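Histidine kinase (PDB 6NB0) probably autophosphorylates a histidine with ATP, as sensor kinases of two-component phosphorelays do. Local coordinates at residues Arg136-Leu139 / Asp140-Gly144. Residues are numbered along the deposited sequence; the frame is centred on the assembly and turned at random.
Sequences RPLL and DETIG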
ATOM      1  N   ARG A 136      -6.142  23.595  11.485  1.00 34.30           N
ATOM      2  CA  ARG A 136      -5.788  24.498  10.385  1.00 32.16           C
ATOM      3  C   ARG A 136      -4.403  24.209   9.791  1.00 29.37           C
ATOM      4  O   ARG A 136      -4.263  24.222   8.558  1.00 30.22           O
ATOM      5  CB  ARG A 136      -5.881  25.952  10.844  1.00 30.58           C
ATOM      6  CG  ARG A 136      -5.394  26.949   9.799  1.00 33.69           C
ATOM      7  CD  ARG A 136      -6.222  26.853   8.528  1.00 35.49           C
ATOM      8  NE  ARG A 136      -5.848  27.848   7.518  1.00 42.70           N
ATOM      9  CZ  ARG A 136      -6.342  29.085   7.472  1.00 46.29           C
ATOM     10  NH1 ARG A 136      -7.217  29.496   8.392  1.00 39.12           N
ATOM     11  NH2 ARG A 136      -5.964  29.918   6.506  1.00 41.77           N
ATOM     12  N   PRO A 137      -3.353  23.955  10.591  1.00 32.64           N
ATOM     13  CA  PRO A 137      -2.084  23.543   9.967  1.00 34.85           C
ATOM     14  C   PRO A 137      -2.210  22.262   9.165  1.00 34.14           C
ATOM     15  O   PRO A 137      -1.499  22.089   8.162  1.00 30.93           O
ATOM     16  CB  PRO A 137      -1.133  23.376  11.162  1.00 33.66           C
ATOM     17  CG  PRO A 137      -1.712  24.287  12.251  1.00 34.03           C
ATOM     18  CD  PRO A 137      -3.205  24.096  12.053  1.00 34.57           C
ATOM     19  N   LEU A 138      -3.118  21.360   9.550  1.00 27.17           N
ATOM     20  CA  LEU A 138      -3.331  20.173   8.714  1.00 31.03           C
ATOM     21  C   LEU A 138      -3.907  20.538   7.344  1.00 33.53           C
ATOM     22  O   LEU A 138      -3.478  19.996   6.314  1.00 26.62           O
ATOM     23  CB  LEU A 138      -4.238  19.173   9.439  1.00 28.91           C
ATOM     24  CG  LEU A 138      -4.559  17.953   8.572  1.00 28.89           C
ATOM     25  CD1 LEU A 138      -3.288  17.231   8.137  1.00 31.50           C
ATOM     26  CD2 LEU A 138      -5.510  16.999   9.301  1.00 32.86           C
ATOM     27  N   LEU A 139      -4.891  21.441   7.314  1.00 28.20           N
ATOM     28  CA  LEU A 139      -5.437  21.912   6.050  1.00 30.05           C
ATOM     29  C   LEU A 139      -4.364  22.575   5.192  1.00 28.91           C
ATOM     30  O   LEU A 139      -4.306  22.346   3.977  1.00 27.89           O
ATOM     31  CB  LEU A 139      -6.593  22.882   6.324  1.00 28.10           C
ATOM     32  CG  LEU A 139      -7.786  22.238   7.047  1.00 30.26           C
ATOM     33  CD1 LEU A 139      -8.765  23.303   7.541  1.00 30.81           C
ATOM     34  CD2 LEU A 139      -8.517  21.222   6.157  1.00 27.55           C
ATOM     35  N   ASP A 140      -3.539  23.444   5.789  1.00 28.13           N
ATOM     36  CA  ASP A 140      -2.512  24.132   5.007  1.00 30.00           C
ATOM     37  C   ASP A 140      -1.475  23.152   4.474  1.00 29.56           C
ATOM     38  O   ASP A 140      -1.007  23.281   3.332  1.00 31.19           O
ATOM     39  CB  ASP A 140      -1.825  25.209   5.849  1.00 31.14           C
ATOM     40  CG  ASP A 140      -2.727  26.401   6.154  1.00 39.01           C
ATOM     41  OD1 ASP A 140      -3.604  26.744   5.347  1.00 45.32           O
ATOM     42  OD2 ASP A 140      -2.527  27.015   7.210  1.00 41.44           O
ATOM     43  N   GLU A 141      -1.095  22.167   5.291  1.00 30.20           N
ATOM     44  CA  GLU A 141      -0.165  21.139   4.822  1.00 30.63           C
ATOM     45  C   GLU A 141      -0.733  20.358   3.648  1.00 26.59           C
ATOM     46  O   GLU A 141      -0.001  20.024   2.712  1.00 29.92           O
ATOM     47  CB  GLU A 141       0.178  20.187   5.967  1.00 39.62           C
ATOM     48  CG  GLU A 141       1.100  19.048   5.566  1.00 47.77           C
ATOM     49  CD  GLU A 141       1.653  18.283   6.769  1.00 61.24           C
ATOM     50  OE1 GLU A 141       0.920  18.138   7.780  1.00 49.21           O
ATOM     51  OE2 GLU A 141       2.833  17.853   6.701  1.00 63.25           O
ATOM     52  N   THR A 142      -2.034  20.031   3.698  1.00 26.15           N
ATOM     53  CA  THR A 142      -2.691  19.342   2.598  1.00 22.98           C
ATOM     54  C   THR A 142      -2.561  20.147   1.313  1.00 27.47           C
ATOM     55  O   THR A 142      -2.188  19.616   0.254  1.00 25.88           O
ATOM     56  CB  THR A 142      -4.182  19.112   2.930  1.00 26.93           C
ATOM     57  OG1 THR A 142      -4.321  18.348   4.151  1.00 28.85           O
ATOM     58  CG2 THR A 142      -4.888  18.363   1.787  1.00 24.02           C
ATOM     59  N   ILE A 143      -2.896  21.432   1.382  1.00 26.73           N
ATOM     60  CA  ILE A 143      -2.846  22.270   0.183  1.00 25.78           C
ATOM     61  C   ILE A 143      -1.421  22.315  -0.344  1.00 27.84           C
ATOM     62  O   ILE A 143      -1.177  22.169  -1.548  1.00 27.37           O
ATOM     63  CB  ILE A 143      -3.376  23.684   0.494  1.00 31.45           C
ATOM     64  CG1 ILE A 143      -4.860  23.629   0.890  1.00 30.41           C
ATOM     65  CG2 ILE A 143      -3.129  24.632  -0.691  1.00 32.74           C
ATOM     66  CD1 ILE A 143      -5.775  23.155  -0.239  1.00 29.01           C
ATOM     67  N   GLY A 144      -0.464  22.533   0.561  1.00 29.29           N
ATOM     68  CA  GLY A 144       0.930  22.605   0.158  1.00 30.35           C
ATOM     69  C   GLY A 144       1.422  21.321  -0.490  1.00 29.44           C
ATOM     70  O   GLY A 144       2.090  21.362  -1.523  1.00 27.09           O
TER
HETATM   71  O   HOH W   1      -4.201  29.174   4.518  1.00 51.45           O
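Leu138 O is gripped twice by Thr142, one turn further along helix 135-154. This helix belongs to what is, by its fold and family, probably the ATP-binding (catalytic) domain. The backbone N of Thr142 donates to Leu138 O at 3.0 Å, as the alpha-helix requires. Thr142 OG1 adds a second bond to Leu138 O at 2.8 Å. The two donors come from opposite faces of the carbonyl plane. OG1 can reach back because it stands beside its own backbone N, with chi1 at -58°. This is the common i to i-4 bond of a helical threonine, and it satisfies a buried hydroxyl. The backbone ladder runs on either side of it, with Asp140 N on Arg136 O, Glu141 N on Pro137 O and Ile143 N on Leu139 O.

Arg136 and Asp140 form an i to i+4 salt bridge on another side of the helix. Its direct bond, Arg136 NE to Asp140 OD1, is weak at 3.3 Å but almost straight. OD1 lies in the guanidinium plane, at its edge, while the carboxylate is turned 65° from that plane. The arginine chain bends at chi2 (61°), which carries NE over to the aspartate. Arg136 NH1 makes a hydrogen bond to Leu164 O.

Leu139 faces the mixed sheet through Leu160, Leu199 and Ala201. Leu138 packs on helix 173-189 beside it, against Arg173, Ala177 and Leu180. Glu141 extends to salt bridges with Arg173 and Arg45. One water closes the Arg136-Asp140 pair, accepting from Arg136 NH2 at 2.8 Å and donating to Asp140 OD1 at 2.6 Å.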